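Local coordinates for diaminopimelate decarboxylase (Phaeodactylum tricornutum, PDB 7JPJ), which probably catalyses the pyridoxal-phosphate-dependent decarboxylation of diaminopimelate to lysine, working as a dimer, at residues L101-L106 with V125-R130; K119-S124 with V197-T202; V142-N147 with F174-E179; T185-V190 with K225-V230; K219-C224 with D261-F266. One frame throughout, in Å; residues are numbered along the deposited sequence.

In the fold
All five contacts lie in the TIM-type barrel that carries the pyridoxal-binding half of the chain. Contacts 2 and 3 are its core: both involve strands of the parallel sheet, strand 141-147 of contact 3 running between the two strands of contact 2, and both depend on polar or charged groups, arginine to asparagine in one and backbone pairing in the other. Contact 1 is also buried, but joins a loop to a helix through a glutamine and a water, beside the second subunit. Contacts 4 and 5 belong to the outer layer and are apolar. Contact 5 is buried between two helices, whereas contact 4, farthest from the chain's centre, is only partly covered.

Contact 1: residues L101-L106 with V125-R130; sequences LSTQEL and VSQLER
In the alpha/beta barrel, the loop leaving strand 99-101 is met by the first turn of helix 125-134, where Q127 reaches T103 and L106. Q127 is extended beyond CG, which carries its amide to the loop backbone. NE2 donates to T103 O at 3.2 Å with an N-H...O angle of 159°; the oxygen lies near the plane of the amide, whereas NE2 stands above the carbonyl plane of T103. NE2 also donates to a water at 2.8 Å, and this water accepts from L106 N and donates to Q104 O. The other end of the amide, OE1, accepts from C123 N, so glutamine suits a place needing both a donor and an acceptor. T103 shapes the loop as an ST turn, OG1 accepting from E105 N at 3.0 Å and bonding S81 O besides. L106 supplies the apolar part: CD2 lies 3.8 Å from Q127 CG and also sits over one face of the R130 guanidinium, offset toward its rim. A leucine in place of Q127 would probably leave T103 O and C123 N without their side-chain partners and take one hydrogen-bond donor from the water. L106 also packs on L120 of strand 119-122, L128 joins the helix to A122 and to V186 of helix 185-192, and Q104 and E105 bond K311 and H355 of the second subunit.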
# COMPACT_ATOMS: atom_id res chain seq x y z
N LEU A 101 -5.46 21.72 10.67
CA LEU A 101 -5.23 20.33 11.06
C LEU A 101 -6.57 19.62 11.26
O LEU A 101 -7.32 19.95 12.18
CB LEU A 101 -4.38 20.25 12.32
CG LEU A 101 -4.24 18.87 12.98
CD1 LEU A 101 -3.61 17.86 12.04
CD2 LEU A 101 -3.44 18.98 14.27
N SER A 102 -6.85 18.64 10.40
CA SER A 102 -8.01 17.76 10.54
C SER A 102 -7.48 16.33 10.51
O SER A 102 -7.08 15.84 9.44
CB SER A 102 -9.03 17.99 9.43
OG SER A 102 -9.09 19.36 9.06
N THR A 103 -7.46 15.67 11.66
CA THR A 103 -6.77 14.40 11.80
C THR A 103 -7.64 13.41 12.56
O THR A 103 -8.49 13.79 13.37
CB THR A 103 -5.42 14.58 12.52
OG1 THR A 103 -4.76 13.32 12.64
CG2 THR A 103 -5.63 15.17 13.91
N GLN A 104 -7.42 12.12 12.28
CA GLN A 104 -8.02 11.05 13.07
C GLN A 104 -7.28 10.83 14.38
O GLN A 104 -7.85 10.27 15.32
CB GLN A 104 -8.03 9.74 12.28
CG GLN A 104 -9.04 9.69 11.14
CD GLN A 104 -10.45 9.39 11.63
OE1 GLN A 104 -11.12 10.27 12.17
NE2 GLN A 104 -10.89 8.16 11.45
N GLU A 105 -6.02 11.27 14.47
CA GLU A 105 -5.16 11.03 15.63
C GLU A 105 -4.56 12.37 16.05
O GLU A 105 -3.62 12.86 15.42
CB GLU A 105 -4.07 10.01 15.29
CG GLU A 105 -2.99 9.85 16.34
CD GLU A 105 -1.87 8.93 15.88
OE1 GLU A 105 -2.06 8.25 14.84
OE2 GLU A 105 -0.81 8.89 16.54
N LEU A 106 -5.12 12.96 17.09
CA LEU A 106 -4.60 14.23 17.60
C LEU A 106 -3.21 14.01 18.19
O LEU A 106 -3.07 13.21 19.13
CB LEU A 106 -5.55 14.81 18.65
CG LEU A 106 -5.38 16.30 18.98
CD1 LEU A 106 -5.46 17.15 17.73
CD2 LEU A 106 -6.43 16.74 19.99
N VAL A 125 -15.38 14.40 19.91
CA VAL A 125 -15.60 14.96 21.24
C VAL A 125 -14.31 14.92 22.05
O VAL A 125 -13.96 15.89 22.73
CB VAL A 125 -16.74 14.21 21.95
CG1 VAL A 125 -16.79 14.57 23.43
CG2 VAL A 125 -18.07 14.52 21.28
N SER A 126 -13.57 13.81 21.96
CA SER A 126 -12.32 13.67 22.71
C SER A 126 -11.32 14.77 22.36
O SER A 126 -10.63 15.29 23.25
CB SER A 126 -11.70 12.30 22.43
OG SER A 126 -12.71 11.34 22.17
N GLN A 127 -11.22 15.12 21.08
CA GLN A 127 -10.26 16.14 20.68
C GLN A 127 -10.68 17.52 21.17
O GLN A 127 -9.84 18.31 21.61
CB GLN A 127 -10.10 16.15 19.16
CG GLN A 127 -9.45 14.91 18.60
CD GLN A 127 -9.19 15.01 17.11
OE1 GLN A 127 -9.66 15.95 16.46
NE2 GLN A 127 -8.44 14.06 16.57
N LEU A 128 -11.97 17.82 21.09
CA LEU A 128 -12.46 19.10 21.60
C LEU A 128 -12.20 19.23 23.09
O LEU A 128 -11.77 20.28 23.57
CB LEU A 128 -13.95 19.25 21.29
CG LEU A 128 -14.55 20.65 21.37
CD1 LEU A 128 -13.81 21.59 20.44
CD2 LEU A 128 -16.03 20.61 21.03
N GLU A 129 -12.45 18.16 23.85
CA GLU A 129 -12.25 18.22 25.29
C GLU A 129 -10.78 18.38 25.64
O GLU A 129 -10.44 19.13 26.56
CB GLU A 129 -12.83 16.97 25.95
CG GLU A 129 -14.35 16.93 25.98
CD GLU A 129 -14.89 15.61 26.50
OE1 GLU A 129 -14.13 14.61 26.48
OE2 GLU A 129 -16.06 15.57 26.92
N ARG A 130 -9.89 17.69 24.92
CA ARG A 130 -8.46 17.87 25.15
C ARG A 130 -8.02 19.29 24.81
O ARG A 130 -7.21 19.88 25.53
CB ARG A 130 -7.66 16.85 24.33
CG ARG A 130 -7.84 15.40 24.78
CD ARG A 130 -7.07 14.44 23.89
NE ARG A 130 -5.63 14.68 23.97
CZ ARG A 130 -4.73 14.12 23.16
NH1 ARG A 130 -5.12 13.30 22.20
NH2 ARG A 130 -3.44 14.40 23.31
O HOH W 1 -7.30 11.89 17.97

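Contact 2: residues K119-S124 with V197-T202; sequences KLNACS and VERIHT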
# COMPACT_ATOMS: atom_id res chain seq x y z
N LYS A 119 -4.32 26.37 12.92
CA LYS A 119 -5.75 26.29 13.23
C LYS A 119 -6.17 24.83 13.32
O LYS A 119 -5.89 24.03 12.42
CB LYS A 119 -6.56 27.02 12.16
CG LYS A 119 -6.11 28.45 11.92
CD LYS A 119 -7.04 29.16 10.95
CE LYS A 119 -6.69 30.64 10.82
NZ LYS A 119 -5.36 30.85 10.19
N LEU A 120 -6.86 24.47 14.40
CA LEU A 120 -7.28 23.10 14.64
C LEU A 120 -8.77 22.95 14.37
O LEU A 120 -9.58 23.75 14.85
CB LEU A 120 -6.96 22.67 16.08
CG LEU A 120 -7.53 21.30 16.46
CD1 LEU A 120 -6.86 20.20 15.65
CD2 LEU A 120 -7.38 21.04 17.95
N ASN A 121 -9.12 21.92 13.60
CA ASN A 121 -10.50 21.51 13.42
C ASN A 121 -10.72 20.27 14.28
O ASN A 121 -10.21 19.19 13.96
CB ASN A 121 -10.81 21.23 11.95
CG ASN A 121 -10.82 22.48 11.10
OD1 ASN A 121 -11.00 23.59 11.61
ND2 ASN A 121 -10.60 22.32 9.80
N ALA A 122 -11.47 20.42 15.37
CA ALA A 122 -11.77 19.30 16.25
C ALA A 122 -12.63 18.28 15.53
O ALA A 122 -13.70 18.62 15.01
CB ALA A 122 -12.46 19.80 17.52
N CYS A 123 -12.18 17.03 15.49
CA CYS A 123 -12.84 16.00 14.71
C CYS A 123 -13.57 14.97 15.57
O CYS A 123 -14.20 14.07 15.02
CB CYS A 123 -11.83 15.29 13.81
SG CYS A 123 -11.12 16.37 12.53
N SER A 124 -13.51 15.09 16.89
CA SER A 124 -14.28 14.22 17.78
C SER A 124 -14.48 14.94 19.10
O SER A 124 -13.85 15.97 19.37
CB SER A 124 -13.58 12.87 18.00
OG SER A 124 -12.38 13.03 18.73
N VAL A 197 -16.21 28.88 18.81
CA VAL A 197 -16.27 28.14 17.55
C VAL A 197 -16.28 29.15 16.41
O VAL A 197 -17.25 29.89 16.23
CB VAL A 197 -17.50 27.22 17.50
CG1 VAL A 197 -17.43 26.32 16.28
CG2 VAL A 197 -17.59 26.41 18.77
N GLU A 198 -15.20 29.18 15.63
CA GLU A 198 -15.07 30.13 14.53
C GLU A 198 -15.26 29.51 13.16
O GLU A 198 -15.42 30.26 12.19
CB GLU A 198 -13.69 30.81 14.58
CG GLU A 198 -12.53 29.91 14.16
CD GLU A 198 -11.22 30.66 14.01
OE1 GLU A 198 -11.21 31.90 14.18
OE2 GLU A 198 -10.19 30.01 13.72
N ARG A 199 -15.25 28.18 13.05
CA ARG A 199 -15.22 27.54 11.75
C ARG A 199 -15.84 26.15 11.84
O ARG A 199 -15.58 25.40 12.78
CB ARG A 199 -13.78 27.45 11.22
CG ARG A 199 -13.58 26.56 10.02
CD ARG A 199 -12.11 26.53 9.61
NE ARG A 199 -11.25 25.97 10.66
CZ ARG A 199 -10.51 26.70 11.49
NH1 ARG A 199 -10.51 28.03 11.39
NH2 ARG A 199 -9.77 26.11 12.41
N ILE A 200 -16.67 25.82 10.85
CA ILE A 200 -17.28 24.50 10.71
C ILE A 200 -16.63 23.81 9.52
O ILE A 200 -16.33 24.46 8.50
CB ILE A 200 -18.81 24.59 10.54
CG1 ILE A 200 -19.45 25.25 11.76
CG2 ILE A 200 -19.42 23.22 10.32
CD1 ILE A 200 -19.35 24.42 13.02
N HIS A 201 -16.40 22.51 9.64
CA HIS A 201 -15.74 21.71 8.61
C HIS A 201 -16.63 20.54 8.23
O HIS A 201 -17.11 19.81 9.10
CB HIS A 201 -14.38 21.21 9.11
CG HIS A 201 -13.53 20.61 8.03
ND1 HIS A 201 -13.87 20.64 6.70
CD2 HIS A 201 -12.34 19.95 8.09
CE1 HIS A 201 -12.94 20.03 5.99
NE2 HIS A 201 -12.00 19.61 6.81
N THR A 202 -16.83 20.36 6.93
CA THR A 202 -17.60 19.24 6.41
C THR A 202 -16.84 18.64 5.24
O THR A 202 -15.94 19.27 4.66
CB THR A 202 -19.00 19.69 5.96
OG1 THR A 202 -19.83 18.54 5.77
CG2 THR A 202 -18.92 20.45 4.66
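N121 and R199 meet across the barrel interior, their side chains crossing at about a right angle. R199 grips a single oxygen side-on: NE donates to N121 OD1 at 2.6 Å and NH2 to the same OD1 at 2.9 Å. The first bond lies in the carbonyl plane, on a lone pair; the second comes in tilted by 33° from that plane. Both keep OD1 close to the plane of the guanidinium, although the amide and guanidinium planes are 49° apart. The remaining nitrogen, NH1, forms a salt bridge with E198 OE2 at 3.1 Å, met from above the carboxylate plane. All three guanidinium nitrogens thus have an acceptor, and the carboxylate next door would help to balance the buried charge. With CG anti to the backbone N (chi1 168°) and a bend at chi3, R199 brings its guanidinium up beside the K119 chain, whose CB lies 3.3 Å from R199 NH2 and whose CD lies 3.7 Å from R199 NH1. The lysine's NZ leads elsewhere, to a weak bond with E97 O.

N121 ND2 has a weak bond to S102 OG and approaches H201 CD2 at 3.4 Å. H201 uses its nitrogens elsewhere: ND1 bonds N234 O, and NE2 makes a weak bond to E279 OE2. The two strands flank strand 141-147, where G143 has no side chain to block the reach of N121. Such an arrangement is characteristic of a TIM-barrel interior, where inward side chains from alternate strands meet in layers.

Contact 3: residues V142-N147 with F174-E179; sequences VGVRVN and FGIWHE
R145, N147 and I176 join two strands by backbone bonds. I176 N donates to R145 O at 3.0 Å (N-H...O angle 168°) and N147 N to I176 O at 2.6 Å, a parallel ladder that sets V146 beside I176 and N147 beside W177 on opposite faces.

The polar and aromatic contacts lie round this ladder. N147 turns its amide to the edge of the W177 ring, ND2 lying 3.4 Å from CZ3 with the planes 84° apart; ND2 bonds G169 O and OD1 bonds G149 N, which fixes the amide's rotation. The first three torsions of R145 are all roughly 180°, a straight chain that runs alongside F174 and lays one guanidinium face over its CB, 3.5 Å from NH2. R145 CG is 3.7 Å from G175 CA, where a CB would probably crowd it; the positive phi there also suits glycine. Were R145 an alanine, the F174 CB would probably lose the guanidinium packed on it and a gap is likely to open beside G175.

Apolar packing is lighter: V144 CG1 touches I176 CD1 at 4.1 Å.

Strand 141-147 also pairs with strands 119-122 and 196-201, and V146 packs on I200 and F223. W177 NE1 bonds T302 of the second subunit, placing short strand 176-177 and the helix after it beside the dimer partner.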
# COMPACT_ATOMS: atom_id res chain seq x y z
N VAL A 142 -11.37 27.64 17.63
CA VAL A 142 -11.16 26.28 17.17
C VAL A 142 -12.19 25.97 16.10
O VAL A 142 -13.26 26.57 16.06
CB VAL A 142 -11.23 25.28 18.35
CG1 VAL A 142 -12.67 25.08 18.80
CG2 VAL A 142 -10.58 23.95 17.99
N GLY A 143 -11.84 25.05 15.20
CA GLY A 143 -12.77 24.55 14.22
C GLY A 143 -13.41 23.26 14.68
O GLY A 143 -12.90 22.56 15.55
N VAL A 144 -14.57 22.95 14.09
CA VAL A 144 -15.35 21.76 14.44
C VAL A 144 -15.76 21.07 13.15
O VAL A 144 -16.49 21.65 12.34
CB VAL A 144 -16.59 22.12 15.27
CG1 VAL A 144 -17.33 20.86 15.69
CG2 VAL A 144 -16.20 22.93 16.50
N ARG A 145 -15.31 19.83 12.97
CA ARG A 145 -15.75 19.02 11.84
C ARG A 145 -16.98 18.21 12.23
O ARG A 145 -16.98 17.52 13.25
CB ARG A 145 -14.65 18.08 11.34
CG ARG A 145 -15.17 17.11 10.28
CD ARG A 145 -14.08 16.49 9.44
NE ARG A 145 -14.64 15.53 8.49
CZ ARG A 145 -13.95 14.95 7.51
NH1 ARG A 145 -12.66 15.22 7.34
NH2 ARG A 145 -14.55 14.09 6.69
N VAL A 146 -18.03 18.30 11.41
CA VAL A 146 -19.32 17.68 11.70
C VAL A 146 -19.55 16.54 10.72
O VAL A 146 -19.30 16.67 9.52
CB VAL A 146 -20.46 18.71 11.62
CG1 VAL A 146 -21.80 18.05 11.91
CG2 VAL A 146 -20.21 19.87 12.57
N ASN A 147 -20.03 15.41 11.24
CA ASN A 147 -20.62 14.37 10.42
C ASN A 147 -22.10 14.71 10.25
O ASN A 147 -22.89 14.51 11.18
CB ASN A 147 -20.45 12.98 11.04
CG ASN A 147 -20.95 11.85 10.15
OD1 ASN A 147 -21.69 12.08 9.19
ND2 ASN A 147 -20.55 10.63 10.46
N PHE A 174 -15.51 9.79 10.59
CA PHE A 174 -15.01 11.15 10.43
C PHE A 174 -15.97 12.16 11.05
O PHE A 174 -17.19 12.07 10.89
CB PHE A 174 -14.81 11.48 8.95
CG PHE A 174 -13.93 10.51 8.22
CD1 PHE A 174 -12.88 9.89 8.85
CD2 PHE A 174 -14.17 10.24 6.88
CE1 PHE A 174 -12.07 9.00 8.17
CE2 PHE A 174 -13.36 9.35 6.19
CZ PHE A 174 -12.31 8.73 6.83
N GLY A 175 -15.40 13.14 11.75
CA GLY A 175 -16.19 14.22 12.32
C GLY A 175 -17.07 13.76 13.47
O GLY A 175 -17.16 12.58 13.82
N ILE A 176 -17.73 14.74 14.08
CA ILE A 176 -18.62 14.52 15.21
C ILE A 176 -20.02 14.27 14.69
O ILE A 176 -20.50 14.96 13.78
CB ILE A 176 -18.59 15.72 16.18
CG1 ILE A 176 -17.14 16.08 16.53
CG2 ILE A 176 -19.38 15.41 17.44
CD1 ILE A 176 -17.03 17.20 17.54
N TRP A 177 -20.69 13.27 15.27
CA TRP A 177 -22.05 12.93 14.87
C TRP A 177 -22.97 14.14 15.06
O TRP A 177 -22.94 14.80 16.10
CB TRP A 177 -22.55 11.74 15.68
CG TRP A 177 -23.77 11.06 15.12
CD1 TRP A 177 -24.90 10.71 15.81
CD2 TRP A 177 -23.99 10.64 13.77
NE1 TRP A 177 -25.80 10.11 14.97
CE2 TRP A 177 -25.27 10.05 13.71
CE3 TRP A 177 -23.22 10.71 12.60
CZ2 TRP A 177 -25.80 9.54 12.54
CZ3 TRP A 177 -23.75 10.20 11.43
CH2 TRP A 177 -25.03 9.62 11.41
N HIS A 178 -23.79 14.41 14.04
CA HIS A 178 -24.59 15.63 14.03
C HIS A 178 -25.54 15.71 15.22
O HIS A 178 -25.86 16.81 15.68
CB HIS A 178 -25.38 15.74 12.73
CG HIS A 178 -26.52 14.77 12.64
ND1 HIS A 178 -26.34 13.45 12.26
CD2 HIS A 178 -27.84 14.92 12.87
CE1 HIS A 178 -27.51 12.83 12.27
NE2 HIS A 178 -28.44 13.70 12.64
N GLU A 179 -26.00 14.56 15.73
CA GLU A 179 -26.95 14.58 16.84
C GLU A 179 -26.30 15.07 18.13
O GLU A 179 -26.99 15.60 19.00
CB GLU A 179 -27.56 13.20 17.04
CG GLU A 179 -28.24 12.64 15.81
CD GLU A 179 -29.42 11.76 16.14
OE1 GLU A 179 -30.41 11.77 15.37
OE2 GLU A 179 -29.37 11.04 17.17

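Contact 4: residues T185-V190 with K225-V230; sequences TVPDIV and KVFPTV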
# COMPACT_ATOMS: atom_id res chain seq x y z
N THR A 185 -24.71 18.31 23.42
CA THR A 185 -23.47 17.73 23.92
C THR A 185 -22.27 18.60 23.58
O THR A 185 -21.46 18.94 24.45
CB THR A 185 -23.28 16.32 23.35
OG1 THR A 185 -24.29 15.45 23.88
CG2 THR A 185 -21.91 15.78 23.72
N VAL A 186 -22.13 18.98 22.31
CA VAL A 186 -20.99 19.77 21.84
C VAL A 186 -21.06 21.20 22.37
O VAL A 186 -20.04 21.71 22.87
CB VAL A 186 -20.89 19.76 20.31
CG1 VAL A 186 -19.60 20.43 19.86
CG2 VAL A 186 -20.96 18.34 19.78
N PRO A 187 -22.20 21.91 22.28
CA PRO A 187 -22.24 23.26 22.87
C PRO A 187 -21.97 23.29 24.36
O PRO A 187 -21.46 24.30 24.86
CB PRO A 187 -23.67 23.74 22.55
CG PRO A 187 -24.07 22.95 21.37
CD PRO A 187 -23.45 21.60 21.57
N ASP A 188 -22.29 22.21 25.08
CA ASP A 188 -21.97 22.16 26.51
C ASP A 188 -20.47 22.10 26.73
O ASP A 188 -19.95 22.71 27.68
CB ASP A 188 -22.67 20.97 27.16
CG ASP A 188 -24.15 21.20 27.38
OD1 ASP A 188 -24.71 22.13 26.75
OD2 ASP A 188 -24.76 20.46 28.18
N ILE A 189 -19.75 21.35 25.89
CA ILE A 189 -18.30 21.29 25.99
C ILE A 189 -17.69 22.65 25.67
O ILE A 189 -16.71 23.08 26.30
CB ILE A 189 -17.75 20.19 25.07
CG1 ILE A 189 -18.39 18.84 25.41
CG2 ILE A 189 -16.23 20.11 25.19
CD1 ILE A 189 -18.31 17.82 24.30
N VAL A 190 -18.26 23.36 24.70
CA VAL A 190 -17.75 24.68 24.32
C VAL A 190 -17.90 25.66 25.47
O VAL A 190 -16.96 26.40 25.80
CB VAL A 190 -18.45 25.18 23.05
CG1 VAL A 190 -18.26 26.68 22.89
CG2 VAL A 190 -17.92 24.44 21.83
N LYS A 225 -25.36 28.01 12.05
CA LYS A 225 -26.29 28.80 12.84
C LYS A 225 -26.41 28.30 14.28
O LYS A 225 -27.02 28.98 15.11
CB LYS A 225 -27.67 28.84 12.18
CG LYS A 225 -28.57 27.67 12.52
CD LYS A 225 -29.90 27.76 11.78
CE LYS A 225 -30.68 29.00 12.19
NZ LYS A 225 -31.97 29.11 11.45
N VAL A 226 -25.84 27.13 14.58
CA VAL A 226 -25.81 26.66 15.96
C VAL A 226 -24.80 27.47 16.77
O VAL A 226 -25.05 27.84 17.92
CB VAL A 226 -25.50 25.16 16.01
CG1 VAL A 226 -25.16 24.71 17.43
CG2 VAL A 226 -26.67 24.36 15.46
N PHE A 227 -23.64 27.77 16.18
CA PHE A 227 -22.62 28.59 16.82
C PHE A 227 -22.53 29.93 16.11
O PHE A 227 -21.93 30.02 15.03
CB PHE A 227 -21.27 27.86 16.80
CG PHE A 227 -21.34 26.45 17.30
CD1 PHE A 227 -21.40 26.19 18.66
CD2 PHE A 227 -21.38 25.39 16.41
CE1 PHE A 227 -21.48 24.89 19.13
CE2 PHE A 227 -21.46 24.09 16.87
CZ PHE A 227 -21.51 23.84 18.23
N PRO A 228 -23.10 31.00 16.67
CA PRO A 228 -23.12 32.29 15.96
C PRO A 228 -21.75 32.90 15.75
O PRO A 228 -21.62 33.82 14.93
CB PRO A 228 -23.99 33.18 16.86
CG PRO A 228 -24.74 32.23 17.75
CD PRO A 228 -23.83 31.06 17.95
N THR A 229 -20.72 32.42 16.45
CA THR A 229 -19.37 32.95 16.30
C THR A 229 -18.65 32.42 15.06
O THR A 229 -17.55 32.89 14.77
CB THR A 229 -18.54 32.63 17.54
OG1 THR A 229 -18.71 31.25 17.89
CG2 THR A 229 -18.98 33.50 18.71
N VAL A 230 -19.24 31.47 14.34
CA VAL A 230 -18.59 30.90 13.16
C VAL A 230 -18.54 31.93 12.05
O VAL A 230 -19.54 32.59 11.74
CB VAL A 230 -19.31 29.62 12.71
CG1 VAL A 230 -18.75 29.14 11.37
CG2 VAL A 230 -19.20 28.54 13.76
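F227 presents the far end of its ring to P187, and the two side chains cross at about a right angle. The ring's CE1 lies 3.9 Å from P187 CG, and its CZ is 4.2 Å from V186 CG1. V190, one helical turn beyond V186, adds CG2 at 4.5 Å from F227 CE1, so the phenyl tip rests against three residues on one side of helix 185-192. F227 CG is anti to the carbonyl carbon (chi1 -50°), which sends the ring out from the loop to the helix. One face of the ring is covered from within the loop: V226 CG1 stands 3.7 Å above the plane, over its centre, and also reaches P187 CG at 4.5 Å. Proline suits the first turn of a helix, where a backbone N-H has no acceptor one turn earlier, and its compact, puckered ring offers an apolar surface. F227 opens a type I turn to V230, closed by V230 N donating to F227 O. The turn is tied to strand 196-201, since T229 OG1 bonds V197 O and F227 packs on V197. This is an outer-layer contact of a TIM barrel, where a loop entering one strand packs on the helix preceding its neighbour.

Contact 5: residues K219-C224 with D261-F266; sequences KSLSFC and DAFKKF
L221 sends its CB and both methyls to separate partners on helix 252-270. CB lies against the F266 ring, 4.0 Å from CD1 of that phenylalanine. CG follows anti to the carbonyl carbon (chi1 -75°), beside the backbone N, and this turn spreads the two methyls over the first residues of the opposite segment. L221 CD1 lies 4.1 Å from A262 CB and beside A262 O, a place where a small residue allows close approach. CD2 goes instead over one face of F263: it lies 4.2 Å from the ring centroid and only 12° off the normal, a CH-pi contact with the methyl above the middle of the ring. Leucine, branched at CG, can thus reach two neighbours on one helix with one side chain.

F266 replies from the other helix. A chi1 of -169° swings its ring to the side of its own carbonyl carbon and back toward C224, whose CB lies 4.0 Å from F266 CZ. F266 CE1 and its neighbours in the ring also come close to L221 O, which already accepts from C224 N at 2.9 Å.

L274, in the loop before strand 275-278, touches L221, F263 and F266 alike, and M233 of strand 232-234 lies under C224 and F263. Helices 210-222 and 252-270 are thereby packed against each other and onto the barrel wall.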
# COMPACT_ATOMS: atom_id res chain seq x y z
N LYS A 219 -26.83 21.85 3.85
CA LYS A 219 -26.87 21.05 5.07
C LYS A 219 -25.75 21.43 6.03
O LYS A 219 -25.96 21.53 7.24
CB LYS A 219 -26.81 19.56 4.72
CG LYS A 219 -26.78 18.65 5.93
CD LYS A 219 -27.76 17.50 5.78
CE LYS A 219 -28.26 17.02 7.14
NZ LYS A 219 -29.71 17.32 7.34
N SER A 220 -24.54 21.65 5.50
CA SER A 220 -23.42 22.03 6.36
C SER A 220 -23.60 23.43 6.94
O SER A 220 -23.17 23.68 8.07
CB SER A 220 -22.12 21.93 5.58
OG SER A 220 -22.04 20.69 4.90
N LEU A 221 -24.21 24.34 6.17
CA LEU A 221 -24.41 25.70 6.66
C LEU A 221 -25.38 25.75 7.83
O LEU A 221 -25.32 26.67 8.64
CB LEU A 221 -24.90 26.60 5.52
CG LEU A 221 -23.86 27.02 4.47
CD1 LEU A 221 -24.54 27.56 3.22
CD2 LEU A 221 -22.90 28.06 5.04
N SER A 222 -26.29 24.77 7.92
CA SER A 222 -27.25 24.76 9.03
C SER A 222 -26.56 24.58 10.37
O SER A 222 -27.08 25.02 11.40
CB SER A 222 -28.29 23.67 8.82
OG SER A 222 -27.69 22.39 8.76
N PHE A 223 -25.39 23.94 10.38
CA PHE A 223 -24.61 23.83 11.60
C PHE A 223 -23.90 25.13 11.96
O PHE A 223 -23.50 25.31 13.12
CB PHE A 223 -23.60 22.69 11.48
CG PHE A 223 -24.24 21.35 11.31
CD1 PHE A 223 -24.90 20.74 12.36
CD2 PHE A 223 -24.20 20.70 10.09
CE1 PHE A 223 -25.50 19.51 12.21
CE2 PHE A 223 -24.80 19.46 9.93
CZ PHE A 223 -25.45 18.87 10.99
N CYS A 224 -23.74 26.05 11.00
CA CYS A 224 -23.12 27.34 11.30
C CYS A 224 -24.06 28.26 12.07
O CYS A 224 -23.58 29.22 12.69
CB CYS A 224 -22.66 28.02 10.02
SG CYS A 224 -21.38 27.12 9.11
N ASP A 261 -24.52 30.52 -4.09
CA ASP A 261 -25.87 30.99 -3.80
C ASP A 261 -26.37 30.48 -2.46
O ASP A 261 -27.09 31.19 -1.76
CB ASP A 261 -26.82 30.58 -4.93
CG ASP A 261 -26.64 31.42 -6.19
OD1 ASP A 261 -26.47 32.65 -6.07
OD2 ASP A 261 -26.65 30.84 -7.29
N ALA A 262 -25.99 29.25 -2.09
CA ALA A 262 -26.34 28.74 -0.76
C ALA A 262 -25.70 29.58 0.34
O ALA A 262 -26.24 29.67 1.44
CB ALA A 262 -25.94 27.28 -0.64
N PHE A 263 -24.54 30.18 0.05
CA PHE A 263 -23.95 31.13 0.99
C PHE A 263 -24.75 32.43 1.04
O PHE A 263 -24.89 33.04 2.10
CB PHE A 263 -22.50 31.41 0.62
CG PHE A 263 -21.52 30.49 1.25
CD1 PHE A 263 -21.39 29.19 0.80
CD2 PHE A 263 -20.73 30.91 2.30
CE1 PHE A 263 -20.48 28.33 1.38
CE2 PHE A 263 -19.82 30.06 2.89
CZ PHE A 263 -19.70 28.77 2.43
N LYS A 264 -25.25 32.87 -0.11
CA LYS A 264 -26.06 34.08 -0.14
C LYS A 264 -27.39 33.88 0.58
O LYS A 264 -27.88 34.78 1.25
CB LYS A 264 -26.30 34.53 -1.59
CG LYS A 264 -25.05 34.93 -2.34
CD LYS A 264 -25.40 35.78 -3.56
CE LYS A 264 -24.20 36.00 -4.46
NZ LYS A 264 -23.79 34.74 -5.15
N LYS A 265 -27.99 32.69 0.44
CA LYS A 265 -29.24 32.42 1.12
C LYS A 265 -29.05 32.37 2.63
O LYS A 265 -29.96 32.73 3.38
CB LYS A 265 -29.86 31.11 0.63
CG LYS A 265 -31.32 30.92 1.01
CD LYS A 265 -31.89 29.60 0.49
CE LYS A 265 -32.51 29.76 -0.90
NZ LYS A 265 -31.64 29.22 -1.99
N PHE A 266 -27.87 31.94 3.09
CA PHE A 266 -27.58 31.97 4.52
C PHE A 266 -27.48 33.40 5.02
O PHE A 266 -28.04 33.74 6.07
CB PHE A 266 -26.28 31.21 4.80
CG PHE A 266 -26.03 30.96 6.26
CD1 PHE A 266 -26.65 29.91 6.91
CD2 PHE A 266 -25.17 31.77 6.97
CE1 PHE A 266 -26.42 29.67 8.26
CE2 PHE A 266 -24.93 31.55 8.32
CZ PHE A 266 -25.56 30.49 8.96